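Local coordinates for ribokinase (Staphylococcus aureus, PDB 3RY7), which phosphorylates D-ribose at O-5 with ATP and magnesium, yielding D-ribose 5-phosphate for nucleotide and amino acid synthesis or the pentose phosphate pathway, at residues G9-D14 with D70-D75; G64-A69 with E91-Q96; K4-G9 with T58-I63; D135-Q140 with V160-N165. All coordinates share one frame; numbering follows the deposited sequence.

Contact 1. Residues G9-D14 with D70-D75; sequences GSTNVD and DFILED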
loop_
_atom_site.group_PDB
_atom_site.type_symbol
_atom_site.label_atom_id
_atom_site.label_comp_id
_atom_site.label_asym_id
_atom_site.label_seq_id
_atom_site.Cartn_x
_atom_site.Cartn_y
_atom_site.Cartn_z
ATOM N N GLY A 9 23.155 -8.660 -10.302
ATOM C CA GLY A 9 21.930 -8.778 -11.064
ATOM C C GLY A 9 21.373 -7.514 -11.683
ATOM O O GLY A 9 22.068 -6.504 -11.835
ATOM N N SER A 10 20.098 -7.593 -12.049
ATOM C CA SER A 10 19.466 -6.609 -12.910
ATOM C C SER A 10 18.831 -5.444 -12.155
ATOM O O SER A 10 18.329 -5.594 -11.036
ATOM C CB SER A 10 18.385 -7.301 -13.729
ATOM O OG SER A 10 17.401 -7.863 -12.866
ATOM N N THR A 11 18.847 -4.285 -12.791
ATOM C CA THR A 11 18.014 -3.163 -12.370
ATOM C C THR A 11 17.123 -2.796 -13.541
ATOM O O THR A 11 17.613 -2.613 -14.664
ATOM C CB THR A 11 18.856 -1.946 -11.963
ATOM O OG1 THR A 11 19.631 -2.272 -10.805
ATOM C CG2 THR A 11 17.944 -0.749 -11.631
ATOM N N ASN A 12 15.816 -2.727 -13.291
ATOM C CA ASN A 12 14.847 -2.431 -14.335
ATOM C C ASN A 12 14.013 -1.218 -13.954
ATOM O O ASN A 12 13.747 -1.000 -12.776
ATOM C CB ASN A 12 13.880 -3.606 -14.534
ATOM C CG ASN A 12 14.477 -4.752 -15.335
ATOM O OD1 ASN A 12 15.477 -4.587 -16.046
ATOM N ND2 ASN A 12 13.838 -5.925 -15.247
ATOM N N VAL A 13 13.586 -0.436 -14.940
ATOM C CA VAL A 13 12.512 0.511 -14.688
ATOM C C VAL A 13 11.217 -0.119 -15.193
ATOM O O VAL A 13 11.059 -0.350 -16.385
ATOM C CB VAL A 13 12.781 1.883 -15.328
ATOM C CG1 VAL A 13 11.587 2.804 -15.120
ATOM C CG2 VAL A 13 14.065 2.491 -14.751
ATOM N N ASP A 14 10.317 -0.441 -14.266
ATOM C CA ASP A 14 9.028 -1.028 -14.620
ATOM C C ASP A 14 8.018 0.050 -15.029
ATOM O O ASP A 14 7.705 0.939 -14.252
ATOM C CB ASP A 14 8.462 -1.811 -13.432
ATOM C CG ASP A 14 9.298 -3.037 -13.063
ATOM O OD1 ASP A 14 10.224 -3.415 -13.823
ATOM O OD2 ASP A 14 9.008 -3.628 -12.003
ATOM N N ASP A 70 17.769 6.719 -11.991
ATOM C CA ASP A 70 18.375 7.550 -10.960
ATOM C C ASP A 70 17.539 7.538 -9.678
ATOM O O ASP A 70 18.079 7.682 -8.577
ATOM C CB ASP A 70 18.575 8.992 -11.445
ATOM C CG ASP A 70 19.768 9.145 -12.387
ATOM O OD1 ASP A 70 20.489 8.155 -12.652
ATOM O OD2 ASP A 70 19.993 10.277 -12.861
ATOM N N PHE A 71 16.225 7.375 -9.802
ATOM C CA PHE A 71 15.405 7.373 -8.599
ATOM C C PHE A 71 15.625 6.084 -7.825
ATOM O O PHE A 71 15.571 6.071 -6.594
ATOM C CB PHE A 71 13.924 7.608 -8.899
ATOM C CG PHE A 71 13.240 6.458 -9.575
ATOM C CD1 PHE A 71 13.256 6.338 -10.956
ATOM C CD2 PHE A 71 12.550 5.516 -8.830
ATOM C CE1 PHE A 71 12.611 5.289 -11.587
ATOM C CE2 PHE A 71 11.902 4.465 -9.449
ATOM C CZ PHE A 71 11.934 4.346 -10.832
ATOM N N ILE A 72 15.894 5.008 -8.553
ATOM C CA ILE A 72 16.234 3.738 -7.928
ATOM C C ILE A 72 17.551 3.844 -7.177
ATOM O O ILE A 72 17.663 3.382 -6.060
ATOM C CB ILE A 72 16.317 2.600 -8.965
ATOM C CG1 ILE A 72 15.050 2.577 -9.828
ATOM C CG2 ILE A 72 16.549 1.264 -8.263
ATOM C CD1 ILE A 72 15.076 1.529 -10.967
ATOM N N LEU A 73 18.550 4.470 -7.790
ATOM C CA LEU A 73 19.839 4.631 -7.130
ATOM C C LEU A 73 19.671 5.345 -5.793
ATOM O O LEU A 73 20.349 5.030 -4.810
ATOM C CB LEU A 73 20.821 5.390 -8.021
ATOM C CG LEU A 73 21.089 4.784 -9.406
ATOM C CD1 LEU A 73 22.061 5.635 -10.226
ATOM C CD2 LEU A 73 21.599 3.366 -9.285
ATOM N N GLU A 74 18.762 6.312 -5.753
ATOM C CA GLU A 74 18.472 6.992 -4.498
ATOM C C GLU A 74 17.900 6.018 -3.466
ATOM O O GLU A 74 18.247 6.062 -2.285
ATOM C CB GLU A 74 17.519 8.168 -4.724
ATOM C CG GLU A 74 18.177 9.518 -4.502
ATOM C CD GLU A 74 18.782 9.660 -3.105
ATOM O OE1 GLU A 74 18.042 9.524 -2.093
ATOM O OE2 GLU A 74 20.004 9.924 -3.024
ATOM N N ASP A 75 17.017 5.133 -3.912
ATOM C CA ASP A 75 16.464 4.132 -3.010
ATOM C C ASP A 75 17.555 3.191 -2.508
ATOM O O ASP A 75 17.542 2.787 -1.340
ATOM C CB ASP A 75 15.316 3.370 -3.674
ATOM C CG ASP A 75 14.077 4.230 -3.850
ATOM O OD1 ASP A 75 13.827 5.081 -2.971
ATOM O OD2 ASP A 75 13.367 4.070 -4.868
#

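Contact 2. Residues G64-A69 with E91-Q96; sequences GTDGVA and EAKTGQ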
loop_
_atom_site.group_PDB
_atom_site.type_symbol
_atom_site.label_atom_id
_atom_site.label_comp_id
_atom_site.label_asym_id
_atom_site.label_seq_id
_atom_site.Cartn_x
_atom_site.Cartn_y
_atom_site.Cartn_z
ATOM N N GLY A 64 22.095 2.114 -17.821
ATOM C CA GLY A 64 22.525 2.956 -18.911
ATOM C C GLY A 64 22.955 4.320 -18.394
ATOM O O GLY A 64 22.994 4.566 -17.182
ATOM N N THR A 65 23.278 5.206 -19.331
ATOM C CA THR A 65 23.635 6.573 -19.008
ATOM C C THR A 65 22.443 7.493 -19.297
ATOM O O THR A 65 22.596 8.707 -19.431
ATOM C CB THR A 65 24.867 7.015 -19.820
ATOM O OG1 THR A 65 24.650 6.733 -21.211
ATOM C CG2 THR A 65 26.123 6.247 -19.342
ATOM N N ASP A 66 21.258 6.899 -19.387
ATOM C CA ASP A 66 20.034 7.638 -19.671
ATOM C C ASP A 66 19.380 8.239 -18.422
ATOM O O ASP A 66 18.471 9.051 -18.533
ATOM C CB ASP A 66 19.034 6.781 -20.476
ATOM C CG ASP A 66 18.789 5.407 -19.845
ATOM O OD1 ASP A 66 18.113 4.568 -20.482
ATOM O OD2 ASP A 66 19.279 5.170 -18.722
ATOM N N GLY A 67 19.861 7.872 -17.244
ATOM C CA GLY A 67 19.358 8.462 -16.023
ATOM C C GLY A 67 17.969 8.001 -15.611
ATOM O O GLY A 67 17.423 8.499 -14.630
ATOM N N VAL A 68 17.394 7.034 -16.319
ATOM C CA VAL A 68 16.016 6.650 -16.020
ATOM C C VAL A 68 15.873 5.895 -14.700
ATOM O O VAL A 68 14.784 5.825 -14.146
ATOM C CB VAL A 68 15.344 5.855 -17.160
ATOM C CG1 VAL A 68 15.107 6.748 -18.375
ATOM C CG2 VAL A 68 16.158 4.648 -17.550
ATOM N N ALA A 69 16.964 5.335 -14.188
ATOM C CA ALA A 69 16.912 4.628 -12.903
ATOM C C ALA A 69 17.538 5.428 -11.768
ATOM O O ALA A 69 17.812 4.882 -10.703
ATOM C CB ALA A 69 17.580 3.272 -13.016
ATOM N N GLU A 91 26.220 1.920 -24.126
ATOM C CA GLU A 91 25.991 0.829 -25.063
ATOM C C GLU A 91 24.512 0.456 -25.206
ATOM O O GLU A 91 24.075 -0.045 -26.248
ATOM C CB GLU A 91 26.783 -0.399 -24.602
ATOM C CG GLU A 91 26.473 -1.702 -25.372
ATOM C CD GLU A 91 27.421 -2.852 -24.999
ATOM O OE1 GLU A 91 27.351 -3.929 -25.637
ATOM O OE2 GLU A 91 28.236 -2.669 -24.065
ATOM N N ALA A 92 23.749 0.665 -24.141
ATOM C CA ALA A 92 22.342 0.285 -24.137
ATOM C C ALA A 92 21.608 1.170 -23.147
ATOM O O ALA A 92 22.211 1.719 -22.228
ATOM C CB ALA A 92 22.172 -1.204 -23.759
ATOM N N LYS A 93 20.305 1.314 -23.348
ATOM C CA LYS A 93 19.488 2.016 -22.395
ATOM C C LYS A 93 19.306 1.134 -21.159
ATOM O O LYS A 93 19.542 -0.072 -21.203
ATOM C CB LYS A 93 18.161 2.376 -23.044
ATOM C CG LYS A 93 18.325 3.297 -24.248
ATOM C CD LYS A 93 17.006 3.464 -24.973
ATOM C CE LYS A 93 16.422 2.101 -25.353
ATOM N NZ LYS A 93 16.886 1.618 -26.697
ATOM N N THR A 94 18.931 1.741 -20.047
ATOM C CA THR A 94 18.660 0.974 -18.846
ATOM C C THR A 94 17.603 -0.091 -19.111
ATOM O O THR A 94 16.677 0.116 -19.898
ATOM C CB THR A 94 18.217 1.883 -17.713
ATOM O OG1 THR A 94 19.255 2.841 -17.492
ATOM C CG2 THR A 94 17.965 1.072 -16.432
ATOM N N GLY A 95 17.771 -1.252 -18.486
ATOM C CA GLY A 95 16.804 -2.332 -18.620
ATOM C C GLY A 95 15.422 -1.855 -18.193
ATOM O O GLY A 95 15.307 -1.025 -17.293
ATOM N N GLN A 96 14.386 -2.382 -18.838
ATOM C CA GLN A 96 13.014 -1.949 -18.580
ATOM C C GLN A 96 12.000 -3.084 -18.706
ATOM O O GLN A 96 12.187 -4.032 -19.486
ATOM C CB GLN A 96 12.624 -0.830 -19.548
ATOM C CG GLN A 96 13.425 0.415 -19.341
ATOM C CD GLN A 96 13.338 1.351 -20.522
ATOM O OE1 GLN A 96 12.248 1.750 -20.920
ATOM N NE2 GLN A 96 14.489 1.719 -21.080
HETATM O O HOH W 1 22.099 4.633 -21.734
HETATM O O HOH W 2 19.599 5.107 -15.021
#

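Contact 3. Residues K4-G9 with T58-I63; sequences KVVILG and TFITKI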
loop_
_atom_site.group_PDB
_atom_site.type_symbol
_atom_site.label_atom_id
_atom_site.label_comp_id
_atom_site.label_asym_id
_atom_site.label_seq_id
_atom_site.Cartn_x
_atom_site.Cartn_y
_atom_site.Cartn_z
ATOM N N LYS A 4 27.583 -10.564 5.097
ATOM C CA LYS A 4 28.020 -9.721 3.991
ATOM C C LYS A 4 27.504 -10.346 2.703
ATOM O O LYS A 4 27.831 -11.493 2.373
ATOM C CB LYS A 4 29.543 -9.594 3.944
ATOM C CG LYS A 4 30.106 -8.562 4.916
ATOM C CD LYS A 4 31.625 -8.645 5.021
ATOM C CE LYS A 4 32.064 -9.872 5.820
ATOM N NZ LYS A 4 33.547 -9.976 5.932
ATOM N N VAL A 5 26.677 -9.596 1.988
ATOM C CA VAL A 5 26.000 -10.125 0.821
ATOM C C VAL A 5 26.306 -9.249 -0.397
ATOM O O VAL A 5 26.159 -8.031 -0.343
ATOM C CB VAL A 5 24.464 -10.234 1.067
ATOM C CG1 VAL A 5 23.745 -10.712 -0.169
ATOM C CG2 VAL A 5 24.168 -11.154 2.256
ATOM N N VAL A 6 26.773 -9.873 -1.476
ATOM C CA VAL A 6 26.887 -9.197 -2.760
ATOM C C VAL A 6 25.808 -9.747 -3.645
ATOM O O VAL A 6 25.674 -10.963 -3.781
ATOM C CB VAL A 6 28.257 -9.452 -3.454
ATOM C CG1 VAL A 6 28.235 -8.941 -4.886
ATOM C CG2 VAL A 6 29.389 -8.799 -2.674
ATOM N N ILE A 7 25.016 -8.856 -4.226
ATOM C CA ILE A 7 24.052 -9.246 -5.247
ATOM C C ILE A 7 24.617 -8.891 -6.618
ATOM O O ILE A 7 25.100 -7.791 -6.838
ATOM C CB ILE A 7 22.674 -8.555 -5.039
ATOM C CG1 ILE A 7 22.174 -8.774 -3.608
ATOM C CG2 ILE A 7 21.659 -9.063 -6.025
ATOM C CD1 ILE A 7 21.856 -10.245 -3.258
ATOM N N LEU A 8 24.544 -9.824 -7.526
ATOM C CA LEU A 8 24.859 -9.581 -8.890
ATOM C C LEU A 8 23.613 -9.732 -9.690
ATOM O O LEU A 8 23.065 -10.785 -9.738
ATOM C CB LEU A 8 25.901 -10.550 -9.376
ATOM C CG LEU A 8 26.349 -10.335 -10.805
ATOM C CD1 LEU A 8 27.201 -9.154 -10.939
ATOM C CD2 LEU A 8 26.973 -11.533 -11.351
ATOM N N GLY A 9 23.155 -8.660 -10.302
ATOM C CA GLY A 9 21.930 -8.778 -11.064
ATOM C C GLY A 9 21.373 -7.514 -11.683
ATOM O O GLY A 9 22.068 -6.504 -11.835
ATOM N N THR A 58 26.118 -5.105 -1.018
ATOM C CA THR A 58 26.747 -4.462 -2.160
ATOM C C THR A 58 26.043 -4.999 -3.398
ATOM O O THR A 58 25.756 -6.196 -3.484
ATOM C CB THR A 58 28.240 -4.809 -2.222
ATOM O OG1 THR A 58 28.867 -4.387 -1.008
ATOM C CG2 THR A 58 28.915 -4.131 -3.400
ATOM N N PHE A 59 25.728 -4.115 -4.342
ATOM C CA PHE A 59 24.961 -4.495 -5.531
ATOM C C PHE A 59 25.761 -4.179 -6.782
ATOM O O PHE A 59 26.123 -3.032 -7.021
ATOM C CB PHE A 59 23.617 -3.757 -5.558
ATOM C CG PHE A 59 22.695 -4.176 -6.674
ATOM C CD1 PHE A 59 22.752 -5.451 -7.212
ATOM C CD2 PHE A 59 21.746 -3.294 -7.172
ATOM C CE1 PHE A 59 21.884 -5.837 -8.231
ATOM C CE2 PHE A 59 20.883 -3.675 -8.183
ATOM C CZ PHE A 59 20.946 -4.941 -8.715
ATOM N N ILE A 60 26.061 -5.217 -7.554
ATOM C CA ILE A 60 26.747 -5.076 -8.820
ATOM C C ILE A 60 25.684 -5.144 -9.893
ATOM O O ILE A 60 25.052 -6.178 -10.097
ATOM C CB ILE A 60 27.768 -6.199 -9.055
ATOM C CG1 ILE A 60 28.820 -6.243 -7.942
ATOM C CG2 ILE A 60 28.455 -6.009 -10.371
ATOM C CD1 ILE A 60 29.736 -7.477 -8.034
ATOM N N THR A 61 25.457 -4.025 -10.566
ATOM C CA THR A 61 24.394 -3.982 -11.544
ATOM C C THR A 61 24.841 -3.026 -12.635
ATOM O O THR A 61 25.735 -2.208 -12.419
ATOM C CB THR A 61 23.064 -3.540 -10.879
ATOM O OG1 THR A 61 21.972 -3.753 -11.781
ATOM C CG2 THR A 61 23.126 -2.083 -10.467
ATOM N N LYS A 62 24.262 -3.157 -13.817
ATOM C CA LYS A 62 24.652 -2.322 -14.940
ATOM C C LYS A 62 23.439 -1.623 -15.536
ATOM O O LYS A 62 22.539 -2.266 -16.072
ATOM C CB LYS A 62 25.355 -3.154 -16.010
ATOM C CG LYS A 62 26.138 -2.332 -17.033
ATOM C CD LYS A 62 26.845 -3.258 -18.020
ATOM C CE LYS A 62 27.863 -2.527 -18.905
ATOM N NZ LYS A 62 28.508 -3.498 -19.877
ATOM N N ILE A 63 23.432 -0.300 -15.431
ATOM C CA ILE A 63 22.395 0.517 -16.039
ATOM C C ILE A 63 22.968 1.358 -17.169
ATOM O O ILE A 63 24.175 1.321 -17.456
ATOM C CB ILE A 63 21.776 1.461 -15.027
ATOM C CG1 ILE A 63 22.848 2.387 -14.446
ATOM C CG2 ILE A 63 21.088 0.654 -13.920
ATOM C CD1 ILE A 63 22.343 3.245 -13.290
HETATM O O HOH W 3 28.709 -6.290 1.107
HETATM O O HOH W 4 22.735 -5.443 -14.436
#

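Contact 4. Residues D135-Q140 with V160-N165; sequences DFVVAQ and VTTVLN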
loop_
_atom_site.group_PDB
_atom_site.type_symbol
_atom_site.label_atom_id
_atom_site.label_comp_id
_atom_site.label_asym_id
_atom_site.label_seq_id
_atom_site.Cartn_x
_atom_site.Cartn_y
_atom_site.Cartn_z
ATOM N N ASP A 135 30.213 -13.065 2.408
ATOM C CA ASP A 135 29.769 -14.386 2.848
ATOM C C ASP A 135 28.966 -15.107 1.758
ATOM O O ASP A 135 29.083 -16.329 1.580
ATOM C CB ASP A 135 28.926 -14.253 4.114
ATOM C CG ASP A 135 29.722 -13.671 5.270
ATOM O OD1 ASP A 135 30.845 -14.182 5.511
ATOM O OD2 ASP A 135 29.238 -12.704 5.916
ATOM N N PHE A 136 28.141 -14.346 1.040
ATOM C CA PHE A 136 27.341 -14.889 -0.057
ATOM C C PHE A 136 27.354 -13.945 -1.238
ATOM O O PHE A 136 27.362 -12.722 -1.075
ATOM C CB PHE A 136 25.874 -15.086 0.354
ATOM C CG PHE A 136 25.677 -16.008 1.535
ATOM C CD1 PHE A 136 25.366 -17.347 1.343
ATOM C CD2 PHE A 136 25.778 -15.527 2.834
ATOM C CE1 PHE A 136 25.175 -18.190 2.425
ATOM C CE2 PHE A 136 25.589 -16.369 3.917
ATOM C CZ PHE A 136 25.291 -17.697 3.717
ATOM N N VAL A 137 27.330 -14.520 -2.430
ATOM C CA VAL A 137 27.011 -13.757 -3.615
ATOM C C VAL A 137 25.771 -14.377 -4.259
ATOM O O VAL A 137 25.682 -15.599 -4.400
ATOM C CB VAL A 137 28.222 -13.691 -4.599
ATOM C CG1 VAL A 137 28.886 -15.034 -4.702
ATOM C CG2 VAL A 137 27.773 -13.220 -5.963
ATOM N N VAL A 138 24.802 -13.535 -4.619
ATOM C CA VAL A 138 23.531 -14.005 -5.176
ATOM C C VAL A 138 23.331 -13.448 -6.571
ATOM O O VAL A 138 23.450 -12.246 -6.770
ATOM C CB VAL A 138 22.332 -13.540 -4.308
ATOM C CG1 VAL A 138 21.024 -14.187 -4.784
ATOM C CG2 VAL A 138 22.583 -13.833 -2.837
ATOM N N ALA A 139 22.999 -14.310 -7.524
ATOM C CA ALA A 139 22.748 -13.869 -8.885
ATOM C C ALA A 139 21.391 -14.360 -9.367
ATOM O O ALA A 139 20.862 -15.320 -8.827
ATOM C CB ALA A 139 23.835 -14.375 -9.820
ATOM N N GLN A 140 20.858 -13.711 -10.384
ATOM C CA GLN A 140 19.702 -14.163 -11.125
ATOM C C GLN A 140 19.993 -14.120 -12.602
ATOM O O GLN A 140 21.012 -13.650 -13.010
ATOM C CB GLN A 140 18.462 -13.319 -10.823
ATOM C CG GLN A 140 18.354 -12.858 -9.437
ATOM C CD GLN A 140 19.233 -11.717 -9.158
ATOM O OE1 GLN A 140 19.494 -10.921 -9.998
ATOM N NE2 GLN A 140 19.723 -11.663 -7.981
ATOM N N VAL A 160 33.778 -18.256 -0.834
ATOM C CA VAL A 160 32.522 -17.512 -0.707
ATOM C C VAL A 160 31.356 -18.337 -1.275
ATOM O O VAL A 160 31.442 -18.858 -2.392
ATOM C CB VAL A 160 32.616 -16.139 -1.401
ATOM C CG1 VAL A 160 31.271 -15.401 -1.355
ATOM C CG2 VAL A 160 33.728 -15.305 -0.757
ATOM N N THR A 161 30.284 -18.480 -0.490
ATOM C CA THR A 161 29.114 -19.281 -0.888
ATOM C C THR A 161 28.339 -18.676 -2.066
ATOM O O THR A 161 27.957 -17.509 -2.034
ATOM C CB THR A 161 28.148 -19.452 0.302
ATOM O OG1 THR A 161 28.870 -20.018 1.396
ATOM C CG2 THR A 161 26.979 -20.367 -0.071
ATOM N N THR A 162 28.117 -19.464 -3.113
ATOM C CA THR A 162 27.372 -18.966 -4.259
ATOM C C THR A 162 25.905 -19.390 -4.249
ATOM O O THR A 162 25.581 -20.540 -3.960
ATOM C CB THR A 162 27.989 -19.407 -5.578
ATOM O OG1 THR A 162 27.985 -20.838 -5.653
ATOM C CG2 THR A 162 29.412 -18.880 -5.703
ATOM N N VAL A 163 25.014 -18.458 -4.574
ATOM C CA VAL A 163 23.603 -18.783 -4.662
ATOM C C VAL A 163 22.948 -18.248 -5.931
ATOM O O VAL A 163 22.988 -17.052 -6.227
ATOM C CB VAL A 163 22.822 -18.441 -3.342
ATOM C CG1 VAL A 163 23.684 -17.658 -2.359
ATOM C CG2 VAL A 163 21.518 -17.759 -3.638
ATOM N N LEU A 164 22.384 -19.162 -6.710
ATOM C CA LEU A 164 21.758 -18.804 -7.970
ATOM C C LEU A 164 20.246 -18.989 -7.898
ATOM O O LEU A 164 19.752 -20.081 -7.601
ATOM C CB LEU A 164 22.302 -19.634 -9.130
ATOM C CG LEU A 164 21.599 -19.380 -10.475
ATOM C CD1 LEU A 164 21.896 -17.990 -10.974
ATOM C CD2 LEU A 164 21.979 -20.411 -11.527
ATOM N N ASN A 165 19.529 -17.902 -8.163
ATOM C CA ASN A 165 18.091 -17.935 -8.413
ATOM C C ASN A 165 17.890 -17.990 -9.920
ATOM O O ASN A 165 17.997 -16.973 -10.600
ATOM C CB ASN A 165 17.442 -16.701 -7.784
ATOM C CG ASN A 165 16.052 -16.425 -8.317
ATOM O OD1 ASN A 165 15.748 -15.296 -8.691
ATOM N ND2 ASN A 165 15.203 -17.453 -8.363
#

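Contact 1. Residues G9-D14 with D70-D75
Ile72 ties helix 70-78 to the beginning of strand 12-18 by packing on Thr11 and Val13. Its CB points at the strand and divides into two arms. CG2, the short arm, stops near the methyl of Thr11, with CG2 of Ile72 4.2 Å from CG2 of Thr11. CG1 is the long arm; within the helix it lies over one face of the neighbouring Phe71 ring, near the rim. An extended second torsion (chi2 176°) then carries CD1 on, away from the helix, until it rests against the backbone of the strand, 3.4 Å from the O of Asn12. CD1 of Ile72 also meets CG2 of Thr11 at 3.7 Å. Thr11 comes to it tip to tip, methyl against methyl, while Val13 passes at a slant.

The two branches of Val13 are shared out. CG2 of Val13 goes to CD1 of Ile72, 4.0 Å away. CG1 sits at the edge of the Phe71 ring, near its plane, 4.4 Å from CE1 of Phe71. No hydrogen bond joins the two segments. The hydroxyl of Thr11 is bonded to that of Thr61, while its methyl faces Ile72.

The axes of strand 12-14 and helix 70-75 run at 110° to each other, 9.6 Å apart at closest. Ile72 also packs on Gln292 of the second subunit. This is a helix packed mainly through apolar side chains against a strand of the small lid sheet of the ribokinase fold, on which Asn12, Val13 and Asp14 are assigned to the substrate site.

Contact 2. Residues G64-A69 with E91-Q96
Thr94 and Asp66 hold each other through a pair of hydrogen bonds, one to each carboxylate oxygen. The hydroxyl OG1 of Thr94 donates to the syn lone pair of Asp66 OD2, 2.6 Å away. The backbone N of Thr94 donates to OD1 of Asp66 at 3.0 Å, again from the syn side but 29° out of the carboxylate plane. With chi1 at 51°, CG of Asp66 is tucked between its own backbone N and carbonyl carbon, and the carboxylate faces Thr94, where both donors reach it. CB of Lys93 lies against the same OD1 of Asp66. OG1 of Thr94 in turn accepts from the backbone N of Gly64, 2.9 Å away.

Two waters add to the polar set. One takes the N-H of Thr65 and donates to the backbone O of Ala92; the other takes the N-H of Ala69, the N-cap residue of helix 70-78, and donates weakly to Thr94 OG1.

The apolar contacts gather on the carbon side of Thr94. CG2 of Val68 presses tightly on CB of Thr94 at 3.5 Å, the two side chains sliding past each other in opposite directions, and CB of Ala69 lies 4.1 Å from CG2 of Thr94.

Gripped as donor and acceptor at once, the buried hydroxyl of Thr94 has its rotation fixed. The carboxylate, taking one N-H and one O-H, is consistent with a charged form, and it pins the loop before helix 70-78 to the residues leading into strand 95-101.

Contact 3. Residues K4-G9 with T58-I63
Ile60 fills the apolar centre, reaching both Val6 and Leu8 on one face of the sheet. Its two arms divide the work: CD1 of Ile60 rests on CG1 of Val6 at 3.8 Å, while CG2 of Ile60 meets CD1 of Leu8 at a tight 3.4 Å. The opposite face belongs to Ile7 and Phe59. With CG anti to the backbone N (chi1 -174°), the Phe59 ring leans toward the other strand and brings CD1 to 3.8 Å from CB of Ile7, while the carbonyl O of Ile7 lies at the ring edge, 3.3 Å from CD1 of Phe59.

Four backbone hydrogen bonds bind the parallel strands: Thr58 N to Val5 O, Ile7 N to Thr58 O, Ile60 N to Ile7 O and Gly9 N to Ile60 O. Past the last of these the O of Gly9 takes the hydroxyl of Thr61, with OG1 of Thr61 2.8 Å away, and a water that also accepts from Lys62 N. At the other end, a water beside Thr58 OG1 reaches Val5 O weakly.

The two strands are neighbours in the large nine-stranded sheet. Helix 42-52 lies over the Ile7 and Phe59 face, touching both residues, and strand 136-140 flanks strand 4-8 on its far edge.

Contact 4. Residues D135-Q140 with V160-N165
Asp135 opens the pairing: its carbonyl O receives the N-H of Thr161 at 3.2 Å between Asp135 O and Thr161 N, a bent bond with the donor 36° out of the carbonyl plane. Its carboxylate turns elsewhere, to the backbone N of Lys4. Phe136 lies beside Thr161, both pointing the same way; CD1 of the ring is 3.6 Å from CB of Thr161, and the ring also reaches CG1 of Val163. From Val137 through Ala139 the parallel pattern is regular. Val137 N bonds Thr161 O, and Val137 O takes Val163 N at 2.9 Å. On the opposite face from Phe136, CG1 of Val137 touches CG2 of Thr162 and CG1 of Val160. Val138 returns to the Phe136 side, its CG1 3.8 Å from CG2 of Val163. Ala139 bonds by its N to Val163 O and by its O to Asn165 N. With CG anti to the backbone N (chi1 175°), Leu164 reaches across, its CD1 3.6 Å from Ala139 O. At Gln140, CG approaches OD1 of Asn165 at 3.6 Å; Gln46 bonds to both amides. Here the strands end near Gly43 and Asp254 of the assigned substrate site, Asp254 being the assigned proton acceptor.

Strand 136-140, helix 145-157 and strand 161-165 form a beta-alpha-beta unit. That helix packs on the face of Val137, Ala139 and Thr162, helix 252-263 takes the face of Phe136 and Val138, and strand 4-8 continues the sheet beyond strand 136-140.

Overall arrangement
Contacts 3 and 4 are buried pairings in the large sheet, joined through neighbouring strands 4-8 and 136-140, where Leu8 N meets Val138 O. Both combine regular parallel backbone bonding with apolar packing on two faces. Contact 1 is buried too, but has no hydrogen bond and rests on apolar packing, a helix against a strand. It shares Gly9 with contact 3, where the chain passes from the large sheet toward the small one. Contact 2 is only partly buried and is held chiefly by side-chain hydrogen bonds, with two bridging waters; Val13 N to Gly95 O links it to contact 1. Contacts 2 and 4 do not touch, with about 12 Å between nearest atoms.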